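PDB 6CCA: DisA protein from Sorangium cellulosum, which carries a carbon methyltransferase domain of the disorazol polyketide assembly line that installs gem-dimethyl groups, presumably with S-adenosylmethionine as methyl donor. Local coordinates for residues V242-S247 against P274-V279; I226-V231 against R251-F256; V302-N307 against W331-E336; I260-T265 against F281-L286. One frame throughout, in Å; residues are numbered along the deposited sequence.

Interaction 1: V242-S247 against P274-V279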
loop_
_atom_site.group_PDB
_atom_site.type_symbol
_atom_site.label_atom_id
_atom_site.label_comp_id
_atom_site.label_asym_id
_atom_site.label_seq_id
_atom_site.Cartn_x
_atom_site.Cartn_y
_atom_site.Cartn_z
ATOM N N VAL A 242 -5.119 15.955 1.443
ATOM C CA VAL A 242 -6.306 15.850 0.658
ATOM C C VAL A 242 -7.379 16.877 1.081
ATOM O O VAL A 242 -7.961 17.622 0.254
ATOM C CB VAL A 242 -6.879 14.426 0.702
ATOM C CG1 VAL A 242 -8.235 14.373 0.022
ATOM C CG2 VAL A 242 -5.908 13.410 0.044
ATOM N N LEU A 243 -7.647 16.906 2.375
ATOM C CA LEU A 243 -8.683 17.785 2.881
ATOM C C LEU A 243 -8.286 19.259 2.606
ATOM O O LEU A 243 -9.112 20.087 2.282
ATOM C CB LEU A 243 -8.861 17.522 4.367
ATOM C CG LEU A 243 -9.389 16.150 4.748
ATOM C CD1 LEU A 243 -9.543 16.077 6.274
ATOM C CD2 LEU A 243 -10.693 15.787 4.096
ATOM N N GLU A 244 -7.027 19.609 2.787
ATOM C CA GLU A 244 -6.630 20.981 2.511
ATOM C C GLU A 244 -6.854 21.318 1.028
ATOM O O GLU A 244 -7.382 22.396 0.691
ATOM C CB GLU A 244 -5.187 21.235 2.918
ATOM C CG GLU A 244 -4.768 22.700 2.756
ATOM C CD GLU A 244 -5.606 23.685 3.620
ATOM O OE1 GLU A 244 -6.285 23.315 4.633
ATOM O OE2 GLU A 244 -5.645 24.872 3.273
ATOM N N ALA A 245 -6.480 20.401 0.135
ATOM C CA ALA A 245 -6.668 20.675 -1.326
ATOM C C ALA A 245 -8.132 20.770 -1.679
ATOM O O ALA A 245 -8.551 21.501 -2.595
ATOM C CB ALA A 245 -6.006 19.594 -2.182
ATOM N N LEU A 246 -8.967 20.021 -0.979
ATOM C CA LEU A 246 -10.376 20.008 -1.320
ATOM C C LEU A 246 -11.175 21.133 -0.686
ATOM O O LEU A 246 -12.336 21.290 -1.027
ATOM C CB LEU A 246 -10.987 18.666 -0.973
ATOM C CG LEU A 246 -10.972 17.585 -2.056
ATOM C CD1 LEU A 246 -9.660 17.432 -2.760
ATOM C CD2 LEU A 246 -11.370 16.267 -1.409
ATOM N N SER A 247 -10.587 21.839 0.278
ATOM C CA SER A 247 -11.397 22.607 1.235
ATOM C C SER A 247 -12.093 23.783 0.537
ATOM O O SER A 247 -13.132 24.194 0.993
ATOM C CB SER A 247 -10.583 23.104 2.434
ATOM O OG SER A 247 -9.503 23.876 1.971
ATOM N N PRO A 274 -12.677 19.921 13.462
ATOM C CA PRO A 274 -12.829 21.389 13.581
ATOM C C PRO A 274 -12.494 22.213 12.330
ATOM O O PRO A 274 -13.247 23.166 11.939
ATOM C CB PRO A 274 -11.908 21.725 14.781
ATOM C CG PRO A 274 -11.899 20.494 15.594
ATOM C CD PRO A 274 -11.793 19.393 14.505
ATOM N N ARG A 275 -11.389 21.873 11.677
ATOM C CA ARG A 275 -10.945 22.692 10.541
ATOM C C ARG A 275 -11.679 22.405 9.272
ATOM O O ARG A 275 -11.739 23.271 8.380
ATOM C CB ARG A 275 -9.414 22.452 10.391
ATOM C CG ARG A 275 -8.725 23.199 9.237
ATOM C CD ARG A 275 -7.188 23.083 9.369
ATOM N NE ARG A 275 -6.507 23.533 8.163
ATOM C CZ ARG A 275 -6.294 24.804 7.832
ATOM N NH1 ARG A 275 -6.695 25.801 8.627
ATOM N NH2 ARG A 275 -5.671 25.090 6.695
ATOM N N TYR A 276 -12.255 21.199 9.148
ATOM C CA TYR A 276 -12.953 20.724 7.916
ATOM C C TYR A 276 -14.342 20.202 8.237
ATOM O O TYR A 276 -14.576 19.000 8.397
ATOM C CB TYR A 276 -12.098 19.593 7.256
ATOM C CG TYR A 276 -10.704 20.051 6.963
ATOM C CD1 TYR A 276 -10.454 20.995 5.969
ATOM C CD2 TYR A 276 -9.633 19.544 7.669
ATOM C CE1 TYR A 276 -9.145 21.419 5.720
ATOM C CE2 TYR A 276 -8.342 19.987 7.418
ATOM C CZ TYR A 276 -8.122 20.900 6.408
ATOM O OH TYR A 276 -6.815 21.295 6.137
ATOM N N PRO A 277 -15.319 21.137 8.381
ATOM C CA PRO A 277 -16.646 20.754 8.815
ATOM C C PRO A 277 -17.384 19.959 7.804
ATOM O O PRO A 277 -18.348 19.307 8.147
ATOM C CB PRO A 277 -17.375 22.111 9.023
ATOM C CG PRO A 277 -16.315 23.181 8.954
ATOM C CD PRO A 277 -15.204 22.592 8.103
ATOM N N PHE A 278 -16.912 19.932 6.561
ATOM C CA PHE A 278 -17.527 19.062 5.550
ATOM C C PHE A 278 -17.248 17.504 5.710
ATOM O O PHE A 278 -17.746 16.689 4.914
ATOM C CB PHE A 278 -17.153 19.554 4.148
ATOM C CG PHE A 278 -15.679 19.516 3.840
ATOM C CD1 PHE A 278 -14.871 20.603 4.107
ATOM C CD2 PHE A 278 -15.092 18.414 3.264
ATOM C CE1 PHE A 278 -13.513 20.617 3.807
ATOM C CE2 PHE A 278 -13.714 18.404 2.967
ATOM C CZ PHE A 278 -12.917 19.505 3.223
ATOM N N VAL A 279 -16.378 17.127 6.637
ATOM C CA VAL A 279 -16.009 15.723 6.837
ATOM C C VAL A 279 -16.888 15.073 7.872
ATOM O O VAL A 279 -17.140 15.710 8.924
ATOM C CB VAL A 279 -14.566 15.620 7.302
ATOM C CG1 VAL A 279 -14.178 14.147 7.552
ATOM C CG2 VAL A 279 -13.653 16.361 6.310
#

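Interaction 2: I226-V231 against R251-F256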
loop_
_atom_site.group_PDB
_atom_site.type_symbol
_atom_site.label_atom_id
_atom_site.label_comp_id
_atom_site.label_asym_id
_atom_site.label_seq_id
_atom_site.Cartn_x
_atom_site.Cartn_y
_atom_site.Cartn_z
ATOM N N ILE A 226 -21.218 16.572 -3.943
ATOM C CA ILE A 226 -20.389 15.468 -4.360
ATOM C C ILE A 226 -19.881 14.819 -3.061
ATOM O O ILE A 226 -19.498 15.572 -2.138
ATOM C CB ILE A 226 -19.161 15.944 -5.147
ATOM C CG1 ILE A 226 -19.534 16.594 -6.500
ATOM C CG2 ILE A 226 -18.241 14.766 -5.404
ATOM C CD1 ILE A 226 -20.200 15.639 -7.435
ATOM N N THR A 227 -19.966 13.482 -2.998
ATOM C CA THR A 227 -19.659 12.729 -1.782
ATOM C C THR A 227 -18.513 11.780 -2.035
ATOM O O THR A 227 -18.606 10.917 -2.908
ATOM C CB THR A 227 -20.888 11.932 -1.310
ATOM O OG1 THR A 227 -21.991 12.816 -1.223
ATOM C CG2 THR A 227 -20.679 11.366 0.075
ATOM N N ILE A 228 -17.439 11.931 -1.255
ATOM C CA ILE A 228 -16.250 11.099 -1.451
ATOM C C ILE A 228 -16.065 10.273 -0.204
ATOM O O ILE A 228 -16.254 10.788 0.894
ATOM C CB ILE A 228 -15.059 12.011 -1.666
ATOM C CG1 ILE A 228 -15.310 12.907 -2.874
ATOM C CG2 ILE A 228 -13.752 11.220 -1.682
ATOM C CD1 ILE A 228 -14.215 13.944 -3.117
ATOM N N LEU A 229 -15.790 9.002 -0.367
ATOM C CA LEU A 229 -15.475 8.113 0.750
ATOM C C LEU A 229 -14.005 7.774 0.715
ATOM O O LEU A 229 -13.541 7.296 -0.290
ATOM C CB LEU A 229 -16.306 6.859 0.629
ATOM C CG LEU A 229 -15.900 5.640 1.471
ATOM C CD1 LEU A 229 -16.225 6.003 2.900
ATOM C CD2 LEU A 229 -16.672 4.415 1.051
ATOM N N GLU A 230 -13.293 7.959 1.820
ATOM C CA GLU A 230 -12.001 7.380 1.978
ATOM C C GLU A 230 -12.084 6.171 2.888
ATOM O O GLU A 230 -12.552 6.255 4.018
ATOM C CB GLU A 230 -10.974 8.348 2.541
ATOM C CG GLU A 230 -9.604 7.722 2.645
ATOM C CD GLU A 230 -8.471 8.695 3.013
ATOM O OE1 GLU A 230 -8.760 9.850 3.440
ATOM O OE2 GLU A 230 -7.299 8.207 2.919
ATOM N N VAL A 231 -11.609 5.042 2.384
ATOM C CA VAL A 231 -11.516 3.843 3.203
ATOM C C VAL A 231 -10.159 3.700 3.809
ATOM O O VAL A 231 -9.149 4.103 3.217
ATOM C CB VAL A 231 -11.893 2.583 2.402
ATOM C CG1 VAL A 231 -13.381 2.666 2.018
ATOM C CG2 VAL A 231 -11.099 2.450 1.174
ATOM N N ARG A 251 -18.371 23.852 -0.080
ATOM C CA ARG A 251 -19.834 24.051 -0.130
ATOM C C ARG A 251 -20.591 23.013 -0.945
ATOM O O ARG A 251 -21.791 22.769 -0.699
ATOM C CB ARG A 251 -20.173 25.495 -0.534
ATOM C CG ARG A 251 -20.509 25.772 -1.990
ATOM C CD ARG A 251 -20.582 27.293 -2.200
ATOM N NE ARG A 251 -20.299 27.661 -3.589
ATOM C CZ ARG A 251 -19.098 27.594 -4.177
ATOM N NH1 ARG A 251 -18.028 27.165 -3.517
ATOM N NH2 ARG A 251 -18.967 27.951 -5.452
ATOM N N HIS A 252 -19.921 22.355 -1.883
ATOM C CA HIS A 252 -20.586 21.221 -2.551
ATOM C C HIS A 252 -19.936 19.858 -2.316
ATOM O O HIS A 252 -20.057 18.969 -3.122
ATOM C CB HIS A 252 -20.786 21.484 -4.028
ATOM C CG HIS A 252 -19.920 22.561 -4.554
ATOM N ND1 HIS A 252 -18.565 22.397 -4.721
ATOM C CD2 HIS A 252 -20.210 23.822 -4.956
ATOM C CE1 HIS A 252 -18.048 23.524 -5.181
ATOM N NE2 HIS A 252 -19.026 24.399 -5.340
ATOM N N LEU A 253 -19.311 19.692 -1.179
ATOM C CA LEU A 253 -18.615 18.463 -0.884
ATOM C C LEU A 253 -19.026 17.874 0.460
ATOM O O LEU A 253 -19.200 18.604 1.455
ATOM C CB LEU A 253 -17.115 18.780 -0.965
ATOM C CG LEU A 253 -16.142 17.703 -0.547
ATOM C CD1 LEU A 253 -16.199 16.597 -1.573
ATOM C CD2 LEU A 253 -14.770 18.325 -0.488
ATOM N N GLU A 254 -19.203 16.552 0.492
ATOM C CA GLU A 254 -19.135 15.794 1.735
ATOM C C GLU A 254 -18.018 14.726 1.634
ATOM O O GLU A 254 -17.988 13.952 0.671
ATOM C CB GLU A 254 -20.407 15.068 2.021
ATOM C CG GLU A 254 -21.683 15.823 1.920
ATOM C CD GLU A 254 -22.816 14.836 2.006
ATOM O OE1 GLU A 254 -23.292 14.290 0.934
ATOM O OE2 GLU A 254 -23.051 14.494 3.171
ATOM N N TYR A 255 -17.153 14.642 2.638
ATOM C CA TYR A 255 -16.088 13.691 2.642
ATOM C C TYR A 255 -16.227 12.765 3.874
ATOM O O TYR A 255 -16.374 13.225 4.999
ATOM C CB TYR A 255 -14.789 14.444 2.662
ATOM C CG TYR A 255 -13.526 13.650 2.477
ATOM C CD1 TYR A 255 -12.962 12.888 3.501
ATOM C CD2 TYR A 255 -12.835 13.718 1.263
ATOM C CE1 TYR A 255 -11.770 12.176 3.315
ATOM C CE2 TYR A 255 -11.668 13.010 1.041
ATOM C CZ TYR A 255 -11.112 12.248 2.066
ATOM O OH TYR A 255 -9.926 11.561 1.800
ATOM N N PHE A 256 -16.285 11.468 3.633
ATOM C CA PHE A 256 -16.354 10.492 4.687
ATOM C C PHE A 256 -14.959 9.922 4.977
ATOM O O PHE A 256 -14.345 9.188 4.173
ATOM C CB PHE A 256 -17.320 9.388 4.322
ATOM C CG PHE A 256 -18.768 9.748 4.534
ATOM C CD1 PHE A 256 -19.398 10.676 3.701
ATOM C CD2 PHE A 256 -19.483 9.187 5.582
ATOM C CE1 PHE A 256 -20.734 11.045 3.916
ATOM C CE2 PHE A 256 -20.842 9.524 5.785
ATOM C CZ PHE A 256 -21.432 10.486 4.993
#

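Interaction 3: V302-N307 against W331-E336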
loop_
_atom_site.group_PDB
_atom_site.type_symbol
_atom_site.label_atom_id
_atom_site.label_comp_id
_atom_site.label_asym_id
_atom_site.label_seq_id
_atom_site.Cartn_x
_atom_site.Cartn_y
_atom_site.Cartn_z
ATOM N N VAL A 302 -17.149 9.028 -5.396
ATOM C CA VAL A 302 -15.728 8.554 -5.455
ATOM C C VAL A 302 -15.452 7.779 -4.193
ATOM O O VAL A 302 -15.877 8.189 -3.107
ATOM C CB VAL A 302 -14.695 9.735 -5.528
ATOM C CG1 VAL A 302 -13.255 9.245 -5.624
ATOM C CG2 VAL A 302 -14.983 10.662 -6.674
ATOM N N VAL A 303 -14.766 6.653 -4.351
ATOM C CA VAL A 303 -14.143 5.972 -3.259
ATOM C C VAL A 303 -12.632 6.018 -3.433
ATOM O O VAL A 303 -12.122 5.597 -4.486
ATOM C CB VAL A 303 -14.594 4.546 -3.146
ATOM C CG1 VAL A 303 -13.887 3.817 -2.032
ATOM C CG2 VAL A 303 -16.065 4.459 -2.852
ATOM N N LEU A 304 -11.921 6.484 -2.409
ATOM C CA LEU A 304 -10.460 6.560 -2.385
ATOM C C LEU A 304 -9.897 5.532 -1.417
ATOM O O LEU A 304 -10.351 5.410 -0.258
ATOM C CB LEU A 304 -10.032 7.958 -1.884
ATOM C CG LEU A 304 -8.552 8.091 -1.498
ATOM C CD1 LEU A 304 -7.714 7.938 -2.771
ATOM C CD2 LEU A 304 -8.336 9.453 -0.900
ATOM N N GLY A 305 -8.910 4.767 -1.881
ATOM C CA GLY A 305 -8.213 3.767 -1.047
ATOM C C GLY A 305 -6.734 3.951 -1.211
ATOM O O GLY A 305 -6.187 3.584 -2.266
ATOM N N ALA A 306 -6.076 4.493 -0.205
ATOM C CA ALA A 306 -4.673 4.766 -0.314
ATOM C C ALA A 306 -3.934 3.743 0.425
ATOM O O ALA A 306 -3.820 3.861 1.677
ATOM C CB ALA A 306 -4.405 6.164 0.255
ATOM N N ASN A 307 -3.476 2.710 -0.287
ATOM C CA ASN A 307 -2.609 1.650 0.197
ATOM C C ASN A 307 -3.285 0.774 1.259
ATOM O O ASN A 307 -2.647 0.404 2.232
ATOM C CB ASN A 307 -1.208 2.164 0.663
ATOM C CG ASN A 307 -0.278 2.487 -0.538
ATOM O OD1 ASN A 307 0.117 1.609 -1.265
ATOM N ND2 ASN A 307 0.046 3.801 -0.750
ATOM N N TRP A 331 -16.126 6.850 -9.431
ATOM C CA TRP A 331 -14.712 6.368 -9.547
ATOM C C TRP A 331 -14.190 5.689 -8.295
ATOM O O TRP A 331 -14.493 6.122 -7.159
ATOM C CB TRP A 331 -13.800 7.550 -9.830
ATOM C CG TRP A 331 -13.998 8.314 -11.107
ATOM C CD1 TRP A 331 -14.991 8.189 -12.012
ATOM C CD2 TRP A 331 -13.209 9.417 -11.507
ATOM N NE1 TRP A 331 -14.805 9.115 -13.026
ATOM C CE2 TRP A 331 -13.743 9.912 -12.708
ATOM C CE3 TRP A 331 -12.083 10.051 -10.947
ATOM C CZ2 TRP A 331 -13.174 10.985 -13.396
ATOM C CZ3 TRP A 331 -11.514 11.150 -11.606
ATOM C CH2 TRP A 331 -12.061 11.595 -12.863
ATOM N N LEU A 332 -13.412 4.632 -8.505
ATOM C CA LEU A 332 -12.495 4.120 -7.507
ATOM C C LEU A 332 -11.100 4.646 -7.810
ATOM O O LEU A 332 -10.665 4.586 -8.976
ATOM C CB LEU A 332 -12.523 2.616 -7.555
ATOM C CG LEU A 332 -11.499 1.909 -6.682
ATOM C CD1 LEU A 332 -11.744 2.231 -5.197
ATOM C CD2 LEU A 332 -11.556 0.392 -6.881
ATOM N N VAL A 333 -10.475 5.269 -6.826
ATOM C CA VAL A 333 -9.119 5.800 -6.977
ATOM C C VAL A 333 -8.253 5.016 -5.991
ATOM O O VAL A 333 -8.489 5.028 -4.736
ATOM C CB VAL A 333 -9.082 7.287 -6.644
ATOM C CG1 VAL A 333 -7.637 7.774 -6.740
ATOM C CG2 VAL A 333 -10.027 8.037 -7.579
ATOM N N LEU A 334 -7.302 4.267 -6.537
ATOM C CA LEU A 334 -6.359 3.497 -5.724
ATOM C C LEU A 334 -4.954 4.080 -5.797
ATOM O O LEU A 334 -4.497 4.461 -6.908
ATOM C CB LEU A 334 -6.308 2.040 -6.214
ATOM C CG LEU A 334 -7.554 1.214 -6.236
ATOM C CD1 LEU A 334 -7.366 -0.128 -6.944
ATOM C CD2 LEU A 334 -8.031 0.986 -4.807
ATOM N N ASN A 335 -4.281 4.123 -4.641
ATOM C CA ASN A 335 -2.848 4.279 -4.578
ATOM C C ASN A 335 -2.313 3.008 -3.959
ATOM O O ASN A 335 -2.692 2.667 -2.795
ATOM C CB ASN A 335 -2.527 5.475 -3.715
ATOM C CG ASN A 335 -1.027 5.748 -3.609
ATOM O OD1 ASN A 335 -0.198 5.010 -4.165
ATOM N ND2 ASN A 335 -0.685 6.875 -2.972
ATOM N N GLU A 336 -1.559 2.253 -4.728
ATOM C CA GLU A 336 -1.143 0.923 -4.352
ATOM C C GLU A 336 0.331 0.633 -4.683
ATOM O O GLU A 336 0.887 1.112 -5.658
ATOM C CB GLU A 336 -1.992 -0.172 -5.078
ATOM C CG GLU A 336 -3.349 -0.452 -4.421
ATOM C CD GLU A 336 -3.192 -1.251 -3.118
ATOM O OE1 GLU A 336 -2.292 -2.093 -2.980
ATOM O OE2 GLU A 336 -3.981 -1.043 -2.200
HETATM O O HOH W 1 -5.741 0.724 -1.711
HETATM O O HOH W 2 -0.184 -1.150 -1.297
#

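Interaction 4: I260-T265 against F281-L286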
loop_
_atom_site.group_PDB
_atom_site.type_symbol
_atom_site.label_atom_id
_atom_site.label_comp_id
_atom_site.label_asym_id
_atom_site.label_seq_id
_atom_site.Cartn_x
_atom_site.Cartn_y
_atom_site.Cartn_z
ATOM N N ILE A 260 -11.554 0.903 9.602
ATOM C CA ILE A 260 -12.062 -0.198 10.394
ATOM C C ILE A 260 -12.045 0.120 11.913
ATOM O O ILE A 260 -12.937 -0.283 12.649
ATOM C CB ILE A 260 -11.301 -1.491 10.073
ATOM C CG1 ILE A 260 -11.974 -2.701 10.717
ATOM C CG2 ILE A 260 -9.832 -1.440 10.465
ATOM C CD1 ILE A 260 -11.610 -4.012 9.959
ATOM N N SER A 261 -11.007 0.835 12.337
ATOM C CA SER A 261 -10.862 1.250 13.749
ATOM C C SER A 261 -11.700 2.434 14.135
ATOM O O SER A 261 -11.528 3.550 13.640
ATOM C CB SER A 261 -9.387 1.544 14.074
ATOM O OG SER A 261 -9.228 2.191 15.327
ATOM N N HIS A 262 -12.573 2.199 15.085
ATOM C CA HIS A 262 -13.344 3.248 15.679
ATOM C C HIS A 262 -12.457 4.276 16.367
ATOM O O HIS A 262 -12.682 5.450 16.223
ATOM C CB HIS A 262 -14.402 2.612 16.594
ATOM C CG HIS A 262 -15.317 3.592 17.205
ATOM N ND1 HIS A 262 -15.066 4.140 18.439
ATOM C CD2 HIS A 262 -16.475 4.147 16.768
ATOM C CE1 HIS A 262 -16.011 5.021 18.723
ATOM N NE2 HIS A 262 -16.892 5.021 17.740
ATOM N N ALA A 263 -11.400 3.836 17.060
ATOM C CA ALA A 263 -10.432 4.729 17.646
ATOM C C ALA A 263 -9.783 5.668 16.627
ATOM O O ALA A 263 -9.623 6.865 16.892
ATOM C CB ALA A 263 -9.324 3.943 18.356
ATOM N N PHE A 264 -9.318 5.100 15.510
ATOM C CA PHE A 264 -8.736 5.914 14.471
ATOM C C PHE A 264 -9.718 6.946 13.912
ATOM O O PHE A 264 -9.326 8.057 13.657
ATOM C CB PHE A 264 -8.140 5.072 13.340
ATOM C CG PHE A 264 -6.898 4.307 13.706
ATOM C CD1 PHE A 264 -6.164 4.561 14.875
ATOM C CD2 PHE A 264 -6.459 3.331 12.878
ATOM C CE1 PHE A 264 -5.009 3.840 15.162
ATOM C CE2 PHE A 264 -5.315 2.602 13.137
ATOM C CZ PHE A 264 -4.591 2.852 14.291
ATOM N N THR A 265 -10.981 6.636 13.766
ATOM C CA THR A 265 -11.915 7.609 13.269
ATOM C C THR A 265 -12.153 8.716 14.317
ATOM O O THR A 265 -12.285 9.846 13.949
ATOM C CB THR A 265 -13.235 6.964 12.719
ATOM O OG1 THR A 265 -14.023 6.432 13.750
ATOM C CG2 THR A 265 -12.918 5.772 11.844
ATOM N N PHE A 281 -17.013 11.493 10.073
ATOM C CA PHE A 281 -16.085 10.491 10.528
ATOM C C PHE A 281 -16.916 9.324 11.006
ATOM O O PHE A 281 -17.818 9.497 11.884
ATOM C CB PHE A 281 -15.257 11.068 11.691
ATOM C CG PHE A 281 -14.468 12.269 11.344
ATOM C CD1 PHE A 281 -15.013 13.517 11.281
ATOM C CD2 PHE A 281 -13.120 12.125 11.014
ATOM C CE1 PHE A 281 -14.241 14.610 10.924
ATOM C CE2 PHE A 281 -12.385 13.215 10.667
ATOM C CZ PHE A 281 -12.922 14.457 10.627
ATOM N N GLN A 282 -16.660 8.137 10.453
ATOM C CA GLN A 282 -17.524 6.958 10.679
ATOM C C GLN A 282 -16.725 5.699 10.406
ATOM O O GLN A 282 -16.082 5.584 9.344
ATOM C CB GLN A 282 -18.707 7.028 9.685
ATOM C CG GLN A 282 -19.848 6.035 9.892
ATOM C CD GLN A 282 -21.151 6.436 9.131
ATOM O OE1 GLN A 282 -21.368 7.593 8.788
ATOM N NE2 GLN A 282 -22.012 5.461 8.899
ATOM N N PRO A 283 -16.791 4.715 11.306
ATOM C CA PRO A 283 -16.108 3.464 11.070
ATOM C C PRO A 283 -16.692 2.696 9.843
ATOM O O PRO A 283 -17.864 2.787 9.576
ATOM C CB PRO A 283 -16.306 2.674 12.352
ATOM C CG PRO A 283 -16.837 3.603 13.334
ATOM C CD PRO A 283 -17.391 4.821 12.670
ATOM N N LEU A 284 -15.872 1.935 9.200
ATOM C CA LEU A 284 -16.299 1.077 8.078
ATOM C C LEU A 284 -15.358 -0.037 7.841
ATOM O O LEU A 284 -14.134 0.146 7.661
ATOM C CB LEU A 284 -16.358 1.852 6.776
ATOM C CG LEU A 284 -16.772 1.073 5.515
ATOM C CD1 LEU A 284 -18.117 0.362 5.601
ATOM C CD2 LEU A 284 -16.883 2.129 4.411
ATOM N N ASP A 285 -15.946 -1.237 7.789
ATOM C CA ASP A 285 -15.253 -2.459 7.527
ATOM C C ASP A 285 -15.862 -2.969 6.235
ATOM O O ASP A 285 -17.048 -3.282 6.226
ATOM C CB ASP A 285 -15.541 -3.473 8.618
ATOM C CG ASP A 285 -14.767 -4.789 8.404
ATOM O OD1 ASP A 285 -14.228 -4.999 7.325
ATOM O OD2 ASP A 285 -14.668 -5.590 9.331
ATOM N N LEU A 286 -15.102 -2.969 5.129
ATOM C CA LEU A 286 -15.731 -3.225 3.814
ATOM C C LEU A 286 -16.110 -4.702 3.669
ATOM O O LEU A 286 -17.030 -5.035 2.891
ATOM C CB LEU A 286 -14.800 -2.879 2.647
ATOM C CG LEU A 286 -14.664 -1.430 2.248
ATOM C CD1 LEU A 286 -13.554 -1.334 1.186
ATOM C CD2 LEU A 286 -15.981 -0.839 1.742
#

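Interaction 1: V242-S247 against P274-V279
Leu243 lays its CB over the centre of one face of the Tyr276 ring, 3.8 Å from the centroid and almost on the ring normal, a CH-pi contact. Its two methyls divide the remaining apolar work: CD1 packs on Tyr276 CD2 at 3.7 Å, while CD2 meets Val279 CG2 at 3.7 Å and lies near Phe278 CE2. The opposite face of the tyrosine carries Arg275 CG, near the rim, so the ring is sandwiched between a helix residue and its own predecessor in the loop. At the hydroxyl end the chemistry turns polar. Glu244 bends at chi2 (61°) to bring OE1 to the ring edge, where Tyr276 OH donates to its anti lone pair at 2.6 Å. Arg275 NH2 reaches the same oxygen at 2.8 Å from above the carboxylate plane, completing a salt bridge, and Arg275 NE donates to Tyr276 OH at 3.0 Å. Ser247 CB and CA border the Tyr276 and Phe278 rings. Behind the helix, Val242 and Leu246 pack on helix 196-216. With two donors on Glu244 OE1 and a further bond onto the phenol oxygen, the polar cluster probably keeps the tyrosine from turning and the carboxylate negatively charged.

Interaction 2: I226-V231 against R251-F256
Tyr255 swings its CG anti to the backbone N (chi1 -172°) and Glu230 does the same with its extended chain (-178°), so that phenol and carboxylate converge: Tyr255 OH donates to Glu230 OE1 at 2.6 Å. That oxygen lies at the ring edge, and the hydroxyl meets it from above the carboxylate plane. Thr239 at the start of the following helix supplies a second bond to it. Beside the tyrosine, Ile228 CG2 packs on CE2 at 3.9 Å and Ile228 CD1 on Leu253 CD1 at 3.7 Å. The other face of the sheet holds Thr227, whose OG1 donates to Glu254 OE1 at 2.9 Å; the second oxygen of Glu254 pairs with Arg299. Leu229 CD1 rests on Phe256 CB at 3.8 Å. Five backbone bonds alternate between the strands, from Ile226 N to His252 O at 2.8 Å through Glu230 N to Phe256 O at 2.9 Å. This parallel pair, joined through helix 239-246, is the first beta-alpha-beta unit of the Rossmann-like class I methyltransferase fold.

Interaction 3: V302-N307 against W331-E336
Val303 lies between Trp331 and Val333, its N donating to Trp331 O and its O accepting from Val333 N, in two parallel central strands of the Rossmann-like methyltransferase sheet, with helix 315-325 lying between them in the chain. Here the pairing is regular: the bond from Val333 N to Val303 O measures 2.9 Å, and Gly305 N donates to Val333 O at 2.9 Å, nearly straight at 168°. Side chains interlock on both faces. On one, Val333 sits between two neighbours, its CG2 4.0 Å from Val302 CG1 and its CG1 facing Leu304 CD1; helix 196-216 covers Val302 and Leu304. On the other, Leu332 turns CD1 back toward Val303, and helix 372-381 packs on Leu332 and Leu334. Gly305, with no side chain, leaves Leu334 as the bulk at that pair.

Toward the C-terminal ends the regular bonding gives way and waters take part. Asn307 has left the strand with a positive phi of 66°, and its N reaches Asn335 O only by a weak, bent bond. The two asparagine amides lie near each other with planes 53° apart but are not hydrogen-bonded; Asn335 OD1 is engaged by Gln402 instead. Glu336, bent at chi2, bonds through OE2 to His310. One water donates to Glu336 OE2 and, weakly, to Gly305 O; another bridges the side chains of Asn307 and Glu336, donating to Asn307 OD1 at 2.8 Å and to Glu336 OE1 at 2.9 Å.

Interaction 4: I260-T265 against F281-L286
Ile260 and Asp285 bring their CA atoms to 4.8 Å where the chain leading into helix 262-272 runs beside the extended run 281-285. The spacing widens to 5.4 Å between the CA atoms of His262 and Pro283 and to 5.8 Å between those of Thr265 and Phe281, the two segments running in opposite directions. The backbones touch without a proper hydrogen bond: Ile260 N lies near Leu284 O but at a poor angle, and Ile260 CA makes a bent C-H...O contact with that same oxygen. Ser261 is the N-cap of the helix, its OG accepting from Phe264 N at 2.9 Å along an almost linear path (171°).

Pro283 packs against two residues of the helix. Its CG abuts the edge of the His262 ring, 3.5 Å from CD2, the two side chains lying alongside each other and pointing the same way. Thr265 comes across the proline at about a right angle, with OG1 3.9 Å from CD; that hydroxyl, held between the backbone N and carbonyl carbon by chi1 of 70°, donates to His262 O at 3.0 Å and so turns back onto its own helix. At the start of segment 260-265, Ile260 runs alongside Asp285 and sets CD1 3.5 Å from OD2. Phe281 CD2 nears Thr265 O, while its ring meets Tyr257 and packs on Lys269 and Tyr272 farther along helix 262-272. Leu284 rests on Leu229 of strand 226-231, and Leu286 packs against helix 315-325.

Interactions 2 and 3 form the buried core: both are parallel strand pairs of one sheet, and strands 226-231 and 300-306 join them by backbone bonds between Leu229 and residues Val302 and Leu304. Interactions 1 and 4 lie nearer the surface and instead fasten helix segments to the chain entering and leaving strand 279-281. Interaction 1 abuts interaction 2, where Phe278 pairs with Tyr255 and Leu243 packs on the same tyrosine; interaction 4 touches it through Leu284 and Gln282. The chemistry follows position: backbone ladders and largely apolar packing inside, with a few side-chain bonds in interaction 2 and waters at one end of interaction 3, a charged network in interaction 1, and mostly van der Waals contact in interaction 4.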